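Local coordinates for protein glycerol dehydratase (Clostridium butyricum, PDB 1R9D) that probably catalyses the B12-independent dehydration of glycerol to 3-hydroxypropionaldehyde by glycyl-radical chemistry, at residues F152-Y157 against C504-I509; C433-K438 against A695-L700; W445-F450 against G547-G552. All coordinates share one frame; numbering follows the deposited sequence.

Interaction 1. Residues F152-Y157 against C504-I509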
ATOM      1  N   PHE A 152      25.693  13.165   6.320  1.00 25.62           N
ATOM      2  CA  PHE A 152      25.208  12.850   4.983  1.00 25.15           C
ATOM      3  C   PHE A 152      23.840  13.487   4.756  1.00 25.31           C
ATOM      4  O   PHE A 152      23.216  13.978   5.696  1.00 26.44           O
ATOM      5  CB  PHE A 152      25.135  11.325   4.787  1.00 25.25           C
ATOM      6  CG  PHE A 152      24.112  10.640   5.651  1.00 24.36           C
ATOM      7  CD1 PHE A 152      22.773  10.596   5.272  1.00 24.63           C
ATOM      8  CD2 PHE A 152      24.485  10.046   6.853  1.00 23.47           C
ATOM      9  CE1 PHE A 152      21.822   9.973   6.079  1.00 23.82           C
ATOM     10  CE2 PHE A 152      23.542   9.420   7.668  1.00 23.97           C
ATOM     11  CZ  PHE A 152      22.206   9.383   7.280  1.00 24.21           C
ATOM     12  N   THR A 153      23.393  13.501   3.506  1.00 24.40           N
ATOM     13  CA  THR A 153      22.090  14.062   3.169  1.00 24.67           C
ATOM     14  C   THR A 153      21.367  13.176   2.166  1.00 23.81           C
ATOM     15  O   THR A 153      21.964  12.707   1.201  1.00 24.07           O
ATOM     16  CB  THR A 153      22.200  15.473   2.551  1.00 25.81           C
ATOM     17  OG1 THR A 153      20.903  15.894   2.104  1.00 25.39           O
ATOM     18  CG2 THR A 153      23.151  15.479   1.363  1.00 24.69           C
ATOM     19  N   VAL A 154      20.083  12.942   2.411  1.00 23.41           N
ATOM     20  CA  VAL A 154      19.268  12.138   1.510  1.00 22.88           C
ATOM     21  C   VAL A 154      18.151  13.037   0.996  1.00 23.20           C
ATOM     22  O   VAL A 154      17.076  12.572   0.629  1.00 23.24           O
ATOM     23  CB  VAL A 154      18.654  10.910   2.227  1.00 21.82           C
ATOM     24  CG1 VAL A 154      19.744   9.888   2.544  1.00 22.01           C
ATOM     25  CG2 VAL A 154      17.962  11.342   3.509  1.00 22.13           C
ATOM     26  N   GLY A 155      18.428  14.336   0.956  1.00 23.12           N
ATOM     27  CA  GLY A 155      17.429  15.282   0.497  1.00 23.60           C
ATOM     28  C   GLY A 155      16.942  15.174  -0.938  1.00 23.59           C
ATOM     29  O   GLY A 155      15.771  15.444  -1.212  1.00 24.66           O
ATOM     30  N   ASN A 156      17.814  14.769  -1.856  1.00 23.08           N
ATOM     31  CA  ASN A 156      17.442  14.702  -3.266  1.00 23.04           C
ATOM     32  C   ASN A 156      16.078  14.068  -3.567  1.00 23.55           C
ATOM     33  O   ASN A 156      15.205  14.733  -4.131  1.00 23.28           O
ATOM     34  CB  ASN A 156      18.543  14.005  -4.078  1.00 22.55           C
ATOM     35  CG  ASN A 156      18.462  14.322  -5.562  1.00 23.53           C
ATOM     36  OD1 ASN A 156      17.781  15.271  -5.971  1.00 24.78           O
ATOM     37  ND2 ASN A 156      19.164  13.543  -6.379  1.00 24.94           N
ATOM     38  N   TYR A 157      15.886  12.808  -3.187  1.00 23.20           N
ATOM     39  CA  TYR A 157      14.621  12.115  -3.455  1.00 23.44           C
ATOM     40  C   TYR A 157      13.585  12.336  -2.351  1.00 23.67           C
ATOM     41  O   TYR A 157      12.440  11.869  -2.440  1.00 23.44           O
ATOM     42  CB  TYR A 157      14.885  10.615  -3.642  1.00 22.75           C
ATOM     43  CG  TYR A 157      15.836  10.279  -4.780  1.00 23.42           C
ATOM     44  CD1 TYR A 157      16.513   9.060  -4.804  1.00 22.01           C
ATOM     45  CD2 TYR A 157      16.063  11.176  -5.828  1.00 21.33           C
ATOM     46  CE1 TYR A 157      17.390   8.739  -5.834  1.00 21.68           C
ATOM     47  CE2 TYR A 157      16.945  10.861  -6.871  1.00 21.61           C
ATOM     48  CZ  TYR A 157      17.605   9.637  -6.862  1.00 22.48           C
ATOM     49  OH  TYR A 157      18.479   9.299  -7.873  1.00 23.30           O
ATOM     50  N   CYS A 504      19.399   3.053   5.151  1.00 26.19           N
ATOM     51  CA  CYS A 504      18.076   2.789   5.711  1.00 26.89           C
ATOM     52  C   CYS A 504      17.151   3.962   5.385  1.00 25.67           C
ATOM     53  O   CYS A 504      15.992   3.758   5.020  1.00 23.25           O
ATOM     54  CB  CYS A 504      18.158   2.590   7.229  1.00 29.99           C
ATOM     55  SG  CYS A 504      19.020   1.068   7.710  1.00 41.15           S
ATOM     56  N   ALA A 505      17.667   5.186   5.508  1.00 23.95           N
ATOM     57  CA  ALA A 505      16.878   6.384   5.203  1.00 23.08           C
ATOM     58  C   ALA A 505      16.450   6.354   3.734  1.00 22.86           C
ATOM     59  O   ALA A 505      15.294   6.649   3.405  1.00 22.87           O
ATOM     60  CB  ALA A 505      17.699   7.645   5.488  1.00 22.81           C
ATOM     61  N   ASP A 506      17.383   6.001   2.855  1.00 21.20           N
ATOM     62  CA  ASP A 506      17.093   5.903   1.428  1.00 21.91           C
ATOM     63  C   ASP A 506      15.968   4.898   1.189  1.00 22.49           C
ATOM     64  O   ASP A 506      15.046   5.155   0.409  1.00 23.24           O
ATOM     65  CB  ASP A 506      18.334   5.446   0.658  1.00 21.73           C
ATOM     66  CG  ASP A 506      19.146   6.606   0.115  1.00 23.85           C
ATOM     67  OD1 ASP A 506      20.332   6.392  -0.204  1.00 25.07           O
ATOM     68  OD2 ASP A 506      18.595   7.722  -0.015  1.00 23.16           O
ATOM     69  N   ASN A 507      16.042   3.751   1.856  1.00 21.54           N
ATOM     70  CA  ASN A 507      15.016   2.734   1.676  1.00 22.18           C
ATOM     71  C   ASN A 507      13.630   3.196   2.124  1.00 22.80           C
ATOM     72  O   ASN A 507      12.624   2.786   1.545  1.00 22.98           O
ATOM     73  CB  ASN A 507      15.409   1.433   2.387  1.00 22.34           C
ATOM     74  CG  ASN A 507      16.494   0.666   1.638  1.00 23.15           C
ATOM     75  OD1 ASN A 507      16.675   0.845   0.430  1.00 22.92           O
ATOM     76  ND2 ASN A 507      17.211  -0.201   2.349  1.00 23.66           N
ATOM     77  N   CYS A 508      13.574   4.051   3.144  1.00 22.23           N
ATOM     78  CA  CYS A 508      12.293   4.566   3.622  1.00 22.62           C
ATOM     79  C   CYS A 508      11.690   5.517   2.588  1.00 23.14           C
ATOM     80  O   CYS A 508      10.473   5.540   2.387  1.00 22.52           O
ATOM     81  CB  CYS A 508      12.469   5.289   4.963  1.00 23.71           C
ATOM     82  SG  CYS A 508      12.851   4.190   6.357  1.00 26.07           S
ATOM     83  N   ILE A 509      12.548   6.293   1.932  1.00 21.99           N
ATOM     84  CA  ILE A 509      12.120   7.228   0.900  1.00 22.37           C
ATOM     85  C   ILE A 509      11.665   6.428  -0.322  1.00 22.86           C
ATOM     86  O   ILE A 509      10.725   6.817  -1.020  1.00 21.87           O
ATOM     87  CB  ILE A 509      13.281   8.170   0.512  1.00 22.40           C
ATOM     88  CG1 ILE A 509      13.645   9.041   1.716  1.00 21.48           C
ATOM     89  CG2 ILE A 509      12.898   9.049  -0.680  1.00 22.39           C
ATOM     90  CD1 ILE A 509      14.947   9.808   1.527  1.00 23.37           C
TER

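Interaction 2. Residues C433-K438 against A695-L700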
ATOM      1  N   CYS A 433      25.459  12.965 -13.917  1.00 22.60           N
ATOM      2  CA  CYS A 433      26.864  13.358 -13.983  1.00 21.98           C
ATOM      3  C   CYS A 433      27.809  12.282 -14.510  1.00 21.94           C
ATOM      4  O   CYS A 433      28.513  12.502 -15.494  1.00 22.70           O
ATOM      5  CB  CYS A 433      27.348  13.794 -12.603  1.00 22.60           C
ATOM      6  SG  CYS A 433      26.590  15.313 -11.977  1.00 26.40           S
ATOM      7  N   VAL A 434      27.830  11.128 -13.850  1.00 21.89           N
ATOM      8  CA  VAL A 434      28.731  10.041 -14.249  1.00 22.43           C
ATOM      9  C   VAL A 434      28.184   8.633 -13.992  1.00 22.94           C
ATOM     10  O   VAL A 434      28.940   7.665 -14.016  1.00 20.93           O
ATOM     11  CB  VAL A 434      30.080  10.152 -13.490  1.00 23.34           C
ATOM     12  CG1 VAL A 434      30.807  11.433 -13.877  1.00 23.61           C
ATOM     13  CG2 VAL A 434      29.831  10.126 -11.986  1.00 23.85           C
ATOM     14  N   GLU A 435      26.881   8.511 -13.773  1.00 22.38           N
ATOM     15  CA  GLU A 435      26.273   7.215 -13.456  1.00 22.33           C
ATOM     16  C   GLU A 435      25.845   6.367 -14.669  1.00 22.87           C
ATOM     17  O   GLU A 435      24.904   6.707 -15.384  1.00 22.72           O
ATOM     18  CB  GLU A 435      25.080   7.455 -12.515  1.00 23.02           C
ATOM     19  CG  GLU A 435      25.390   8.457 -11.367  1.00 24.62           C
ATOM     20  CD  GLU A 435      24.831   9.870 -11.610  1.00 25.55           C
ATOM     21  OE1 GLU A 435      23.595  10.048 -11.519  1.00 25.06           O
ATOM     22  OE2 GLU A 435      25.619  10.806 -11.890  1.00 23.43           O
ATOM     23  N   PRO A 436      26.522   5.226 -14.898  1.00 23.44           N
ATOM     24  CA  PRO A 436      26.184   4.363 -16.036  1.00 22.51           C
ATOM     25  C   PRO A 436      24.977   3.443 -15.843  1.00 22.47           C
ATOM     26  O   PRO A 436      24.694   2.996 -14.733  1.00 23.20           O
ATOM     27  CB  PRO A 436      27.463   3.540 -16.265  1.00 23.42           C
ATOM     28  CG  PRO A 436      28.408   3.926 -15.143  1.00 25.67           C
ATOM     29  CD  PRO A 436      27.604   4.638 -14.097  1.00 24.64           C
ATOM     30  N   GLN A 437      24.282   3.148 -16.938  1.00 22.30           N
ATOM     31  CA  GLN A 437      23.133   2.241 -16.887  1.00 21.84           C
ATOM     32  C   GLN A 437      22.738   1.789 -18.290  1.00 22.25           C
ATOM     33  O   GLN A 437      23.126   2.399 -19.285  1.00 22.01           O
ATOM     34  CB  GLN A 437      21.911   2.915 -16.228  1.00 22.76           C
ATOM     35  CG  GLN A 437      20.985   3.657 -17.230  1.00 23.62           C
ATOM     36  CD  GLN A 437      19.641   4.105 -16.647  1.00 23.88           C
ATOM     37  OE1 GLN A 437      18.708   4.419 -17.396  1.00 23.79           O
ATOM     38  NE2 GLN A 437      19.540   4.153 -15.323  1.00 22.28           N
ATOM     39  N   LYS A 438      21.982   0.696 -18.356  1.00 22.03           N
ATOM     40  CA  LYS A 438      21.463   0.195 -19.624  1.00 21.89           C
ATOM     41  C   LYS A 438      20.144   0.959 -19.767  1.00 21.04           C
ATOM     42  O   LYS A 438      19.211   0.754 -18.989  1.00 20.83           O
ATOM     43  CB  LYS A 438      21.192  -1.311 -19.538  1.00 22.89           C
ATOM     44  CG  LYS A 438      20.225  -1.836 -20.597  1.00 23.88           C
ATOM     45  CD  LYS A 438      20.716  -1.590 -22.020  1.00 25.32           C
ATOM     46  CE  LYS A 438      19.726  -2.180 -23.016  1.00 27.46           C
ATOM     47  NZ  LYS A 438      20.181  -2.068 -24.427  1.00 29.66           N
ATOM     48  N   ALA A 695      33.169   1.287  -7.465  1.00 23.61           N
ATOM     49  CA  ALA A 695      32.349   2.498  -7.453  1.00 25.10           C
ATOM     50  C   ALA A 695      31.604   2.570  -8.783  1.00 24.42           C
ATOM     51  O   ALA A 695      31.768   3.518  -9.554  1.00 26.68           O
ATOM     52  CB  ALA A 695      33.237   3.730  -7.279  1.00 24.44           C
ATOM     53  N   SER A 696      30.774   1.560  -9.031  1.00 24.17           N
ATOM     54  CA  SER A 696      30.015   1.442 -10.267  1.00 23.48           C
ATOM     55  C   SER A 696      28.920   2.482 -10.479  1.00 23.81           C
ATOM     56  O   SER A 696      28.316   2.531 -11.549  1.00 23.56           O
ATOM     57  CB  SER A 696      29.430   0.029 -10.380  1.00 23.03           C
ATOM     58  OG  SER A 696      28.829  -0.369  -9.163  1.00 23.06           O
ATOM     59  N   ASN A 697      28.652   3.307  -9.475  1.00 22.76           N
ATOM     60  CA  ASN A 697      27.661   4.352  -9.663  1.00 22.86           C
ATOM     61  C   ASN A 697      28.406   5.551 -10.242  1.00 23.92           C
ATOM     62  O   ASN A 697      27.821   6.607 -10.484  1.00 24.37           O
ATOM     63  CB  ASN A 697      26.972   4.724  -8.352  1.00 21.67           C
ATOM     64  CG  ASN A 697      25.684   5.493  -8.585  1.00 23.02           C
ATOM     65  OD1 ASN A 697      24.866   5.096  -9.416  1.00 22.78           O
ATOM     66  ND2 ASN A 697      25.494   6.591  -7.852  1.00 21.48           N
ATOM     67  N   GLY A 698      29.710   5.375 -10.451  1.00 23.45           N
ATOM     68  CA  GLY A 698      30.523   6.417 -11.059  1.00 23.80           C
ATOM     69  C   GLY A 698      31.478   7.238 -10.206  1.00 23.46           C
ATOM     70  O   GLY A 698      31.228   7.493  -9.034  1.00 24.03           O
ATOM     71  N   THR A 699      32.589   7.641 -10.811  1.00 23.30           N
ATOM     72  CA  THR A 699      33.574   8.480 -10.131  1.00 24.04           C
ATOM     73  C   THR A 699      33.818   9.660 -11.062  1.00 24.26           C
ATOM     74  O   THR A 699      33.729   9.521 -12.282  1.00 25.28           O
ATOM     75  CB  THR A 699      34.906   7.733  -9.865  1.00 23.76           C
ATOM     76  OG1 THR A 699      35.601   7.526 -11.099  1.00 26.15           O
ATOM     77  CG2 THR A 699      34.639   6.385  -9.209  1.00 24.80           C
ATOM     78  N   LEU A 700      34.123  10.822 -10.492  1.00 23.56           N
ATOM     79  CA  LEU A 700      34.320  12.023 -11.296  1.00 24.37           C
ATOM     80  C   LEU A 700      35.704  12.650 -11.121  1.00 22.26           C
ATOM     81  O   LEU A 700      36.131  12.937 -10.003  1.00 23.46           O
ATOM     82  CB  LEU A 700      33.230  13.035 -10.935  1.00 24.85           C
ATOM     83  CG  LEU A 700      33.099  14.336 -11.734  1.00 25.39           C
ATOM     84  CD1 LEU A 700      31.648  14.758 -11.747  1.00 28.61           C
ATOM     85  CD2 LEU A 700      33.970  15.414 -11.119  1.00 27.15           C
TER
HETATM   86  O   HOH W   1      25.523   2.928 -12.205  1.00 29.15           O

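Interaction 3. Residues W445-F450 against G547-G552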
ATOM      1  N   TRP A 445      18.193   4.835  -9.253  1.00 22.70           N
ATOM      2  CA  TRP A 445      18.320   5.715  -8.086  1.00 22.30           C
ATOM      3  C   TRP A 445      19.788   6.175  -7.986  1.00 22.18           C
ATOM      4  O   TRP A 445      20.395   6.145  -6.916  1.00 22.97           O
ATOM      5  CB  TRP A 445      17.902   4.944  -6.819  1.00 22.08           C
ATOM      6  CG  TRP A 445      16.454   5.146  -6.447  1.00 22.49           C
ATOM      7  CD1 TRP A 445      15.371   5.090  -7.282  1.00 23.30           C
ATOM      8  CD2 TRP A 445      15.952   5.534  -5.165  1.00 22.34           C
ATOM      9  NE1 TRP A 445      14.225   5.435  -6.599  1.00 24.05           N
ATOM     10  CE2 TRP A 445      14.554   5.715  -5.299  1.00 23.98           C
ATOM     11  CE3 TRP A 445      16.547   5.755  -3.916  1.00 23.50           C
ATOM     12  CZ2 TRP A 445      13.745   6.109  -4.228  1.00 23.93           C
ATOM     13  CZ3 TRP A 445      15.739   6.149  -2.846  1.00 24.79           C
ATOM     14  CH2 TRP A 445      14.353   6.322  -3.014  1.00 23.18           C
ATOM     15  N   HIS A 446      20.331   6.618  -9.117  1.00 22.31           N
ATOM     16  CA  HIS A 446      21.736   7.023  -9.232  1.00 22.93           C
ATOM     17  C   HIS A 446      22.294   8.187  -8.393  1.00 23.96           C
ATOM     18  O   HIS A 446      23.502   8.451  -8.429  1.00 24.00           O
ATOM     19  CB  HIS A 446      22.066   7.230 -10.710  1.00 21.75           C
ATOM     20  CG  HIS A 446      21.891   5.994 -11.543  1.00 22.65           C
ATOM     21  ND1 HIS A 446      22.740   4.909 -11.455  1.00 21.83           N
ATOM     22  CD2 HIS A 446      20.962   5.668 -12.472  1.00 20.23           C
ATOM     23  CE1 HIS A 446      22.342   3.971 -12.296  1.00 21.11           C
ATOM     24  NE2 HIS A 446      21.265   4.405 -12.925  1.00 21.32           N
ATOM     25  N   ASP A 447      21.444   8.906  -7.668  1.00 23.30           N
ATOM     26  CA  ASP A 447      21.951   9.960  -6.787  1.00 24.03           C
ATOM     27  C   ASP A 447      21.045  10.028  -5.569  1.00 24.17           C
ATOM     28  O   ASP A 447      20.386  11.037  -5.297  1.00 23.96           O
ATOM     29  CB  ASP A 447      22.029  11.323  -7.478  1.00 25.14           C
ATOM     30  CG  ASP A 447      22.832  12.330  -6.661  1.00 27.29           C
ATOM     31  OD1 ASP A 447      23.431  11.914  -5.641  1.00 26.72           O
ATOM     32  OD2 ASP A 447      22.881  13.524  -7.030  1.00 28.75           O
ATOM     33  N   SER A 448      21.029   8.925  -4.832  1.00 22.20           N
ATOM     34  CA  SER A 448      20.192   8.785  -3.653  1.00 22.62           C
ATOM     35  C   SER A 448      20.701   9.495  -2.403  1.00 22.69           C
ATOM     36  O   SER A 448      19.962   9.634  -1.431  1.00 23.80           O
ATOM     37  CB  SER A 448      19.982   7.300  -3.351  1.00 24.38           C
ATOM     38  OG  SER A 448      21.193   6.679  -2.944  1.00 26.01           O
ATOM     39  N   ALA A 449      21.954   9.944  -2.419  1.00 22.46           N
ATOM     40  CA  ALA A 449      22.511  10.633  -1.257  1.00 22.53           C
ATOM     41  C   ALA A 449      23.948  11.095  -1.461  1.00 22.44           C
ATOM     42  O   ALA A 449      24.633  10.637  -2.371  1.00 22.53           O
ATOM     43  CB  ALA A 449      22.452   9.719  -0.042  1.00 22.22           C
ATOM     44  N   PHE A 450      24.379  12.030  -0.615  1.00 23.13           N
ATOM     45  CA  PHE A 450      25.760  12.518  -0.623  1.00 22.31           C
ATOM     46  C   PHE A 450      26.246  12.230   0.793  1.00 22.33           C
ATOM     47  O   PHE A 450      25.541  12.506   1.769  1.00 22.33           O
ATOM     48  CB  PHE A 450      25.847  14.023  -0.913  1.00 22.78           C
ATOM     49  CG  PHE A 450      25.635  14.380  -2.358  1.00 22.95           C
ATOM     50  CD1 PHE A 450      24.487  15.051  -2.755  1.00 24.53           C
ATOM     51  CD2 PHE A 450      26.588  14.051  -3.317  1.00 23.78           C
ATOM     52  CE1 PHE A 450      24.290  15.397  -4.093  1.00 24.90           C
ATOM     53  CE2 PHE A 450      26.403  14.389  -4.654  1.00 23.84           C
ATOM     54  CZ  PHE A 450      25.250  15.065  -5.043  1.00 24.11           C
ATOM     55  N   GLY A 547      22.078   4.333  -5.511  1.00 22.42           N
ATOM     56  CA  GLY A 547      23.442   4.846  -5.525  1.00 22.61           C
ATOM     57  C   GLY A 547      23.792   6.104  -4.746  1.00 22.78           C
ATOM     58  O   GLY A 547      23.501   7.216  -5.192  1.00 22.52           O
ATOM     59  N   PRO A 548      24.421   5.951  -3.570  1.00 22.56           N
ATOM     60  CA  PRO A 548      24.839   7.049  -2.691  1.00 21.82           C
ATOM     61  C   PRO A 548      26.300   7.437  -2.970  1.00 22.80           C
ATOM     62  O   PRO A 548      27.141   6.572  -3.225  1.00 23.05           O
ATOM     63  CB  PRO A 548      24.625   6.461  -1.307  1.00 22.22           C
ATOM     64  CG  PRO A 548      25.072   5.030  -1.512  1.00 22.96           C
ATOM     65  CD  PRO A 548      24.486   4.657  -2.859  1.00 22.24           C
ATOM     66  N   GLN A 549      26.591   8.737  -2.907  1.00 21.85           N
ATOM     67  CA  GLN A 549      27.922   9.282  -3.214  1.00 22.00           C
ATOM     68  C   GLN A 549      28.840   9.631  -2.055  1.00 22.34           C
ATOM     69  O   GLN A 549      28.412  10.230  -1.067  1.00 22.85           O
ATOM     70  CB  GLN A 549      27.770  10.556  -4.053  1.00 22.48           C
ATOM     71  CG  GLN A 549      27.514  10.342  -5.522  1.00 22.23           C
ATOM     72  CD  GLN A 549      26.550   9.213  -5.774  1.00 24.32           C
ATOM     73  OE1 GLN A 549      26.961   8.078  -6.005  1.00 23.36           O
ATOM     74  NE2 GLN A 549      25.255   9.513  -5.713  1.00 23.79           N
ATOM     75  N   GLY A 550      30.114   9.275  -2.203  1.00 21.98           N
ATOM     76  CA  GLY A 550      31.101   9.618  -1.197  1.00 22.45           C
ATOM     77  C   GLY A 550      31.774  10.898  -1.666  1.00 22.63           C
ATOM     78  O   GLY A 550      32.127  11.023  -2.843  1.00 22.83           O
ATOM     79  N   VAL A 551      31.938  11.858  -0.759  1.00 22.33           N
ATOM     80  CA  VAL A 551      32.562  13.138  -1.083  1.00 22.39           C
ATOM     81  C   VAL A 551      33.758  13.397  -0.170  1.00 22.55           C
ATOM     82  O   VAL A 551      33.651  13.252   1.045  1.00 23.80           O
ATOM     83  CB  VAL A 551      31.555  14.296  -0.905  1.00 22.05           C
ATOM     84  CG1 VAL A 551      32.199  15.626  -1.304  1.00 21.94           C
ATOM     85  CG2 VAL A 551      30.306  14.017  -1.740  1.00 22.31           C
ATOM     86  N   GLY A 552      34.893  13.759  -0.767  1.00 24.00           N
ATOM     87  CA  GLY A 552      36.093  14.060   0.001  1.00 24.82           C
ATOM     88  C   GLY A 552      37.231  13.055  -0.103  1.00 25.34           C
ATOM     89  O   GLY A 552      38.028  12.923   0.829  1.00 25.90           O
TER

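Interaction 1. Residues F152-Y157 against C504-I509
Val154 faces three residues spaced along one side of helix 484-516, and its two methyl branches divide the work. CG2 meets the apolar ones, lying 3.9 Å from Ile509 CD1 and 4.2 Å from Ala505 CB, while CG1 rests against the carboxylate of Asp506, 3.5 Å from OD2. Ile509 reaches two points of segment 152-157, Val154 and Tyr157. Its chain runs out extended (chi2 169°), which carries CD1 to within 3.6 Å of Val154 O, whereas the CG2 branch, anti to the backbone N, turns to Tyr157 and touches its O at 3.4 Å and its CB at 3.9 Å. Behind this shell an ST turn shapes the segment where the strand gives way to the helix: Gly155 N donates to Thr153 OG1 over 3.1 Å, with a fairly straight angle of 162° at the hydrogen. Three polar atoms have hydrogen-bond partners outside the two segments: Asp506 OD1 with Ser448 OG, Tyr157 OH with Asp447 N, and Tyr157 O with His513 NE2. Helix 484-516 is thus packed on the turn that follows strand 152-153, itself paired antiparallel with strand 449-452, and direct contact is by van der Waals packing, aliphatic branches meeting methyls, carbonyl oxygens and one carboxylate oxygen.

Interaction 2. Residues C433-K438 against A695-L700
Glu435 CA meets Asn697 O at 3.4 Å and Gly698 CA meets Val434 O at 3.6 Å, two CA-H...O contacts between backbones that run in nearly opposite directions, 155° apart. The nearest CA pair, Glu435 and Gly698, is 4.9 Å apart, yet the pairing is not that of a sheet. A water donates to both Pro436 O and Ser696 O. The type I turn from Ala695 to Gly698 presents Ser696 O and Asn697 O; the latter is buried and has no hydrogen-bond partner in the model. Among the side chains, Val434 sets CG2 against Gly698 and CG1 4.0 Å from Leu700 CD1, crossing that leucine at about a right angle. Pro436 CD packs on Ser696 O, and Glu435 CG on Asn697 O at 3.2 Å. Glu435 lies alongside the Asn697 side chain, whose amide is hydrogen-bonded to Gln549. A bend at chi2 (101°) turns the carboxylate back toward its own chain, where OE2 accepts from Cys433 N and Val434 N, each at 3.0 Å and both from one face of its plane. OE1 binds glycerol. The Cys-Val-Glu-Pro run from Cys433 to Pro436 resembles the cysteine loop inside the barrel of glycyl-radical enzymes, consistent with an active-site wall.

Interaction 3. Residues W445-F450 against G547-G552
Gly547 O is gripped by two donors that reach it from opposite faces of its carbonyl plane: Ser448 N across the contact at 3.0 Å and, from within its own segment, Gln549 NE2 at 2.9 Å. This oxygen sits where strands 449-452 and 543-551 come together as parallel neighbours in a mixed sheet. The pairing is evident at Phe450 and Gln549, whose CA atoms are 4.7 Å apart, and Gln549 N gives Ala449 O a nearly straight bond of 2.8 Å (172° at the hydrogen). In the loop preceding strand 449-452, Trp445 O accepts from Gly547 N at 2.8 Å. The Gln549 side chain is bent at chi2 (41°), which folds its amide back toward Gly547; its OE1 pairs with Asn697. There NE2 also donates to Asp447 OD1 at 3.0 Å; the acceptor lies close to the amide plane, but the donor stands above the carboxylate plane. Because NE2 holds OD1 while OD2 binds glycerol, Gln549 is placed to act as a second-shell residue for that carboxylate. Ala449 CB packs on Pro548 CB at one side of the sheet. At the other, the Phe450 ring meets Gln549 CB and Val551 CG2 obliquely, and Asp447 OD1 lies 3.7 Å above the ring plane, offset toward the rim.

How the interactions relate
All three contacts are buried, and their chemistry follows the elements they join. Interaction 3, between parallel strands, has the most direct hydrogen bonds, four between its segments, whereas interaction 2, a turn against a loop and short strand, relies on CA-H...O contacts and a water. In interaction 1 a helix packs by van der Waals contact against the turn that follows strand 152-153, which pairs antiparallel with strand 449-452 of interaction 3, Thr153 N lying 2.9 Å from Phe450 O. Interactions 2 and 3, centred 10 Å apart, each supply a carboxylate that binds glycerol, and the amide of Asn697 joins them through His446 O and Gln549 OE1. Interactions 1 and 2 do not touch. Only interaction 2 brings together the two sequence families, pyruvate formate lyase-like and glycine radical.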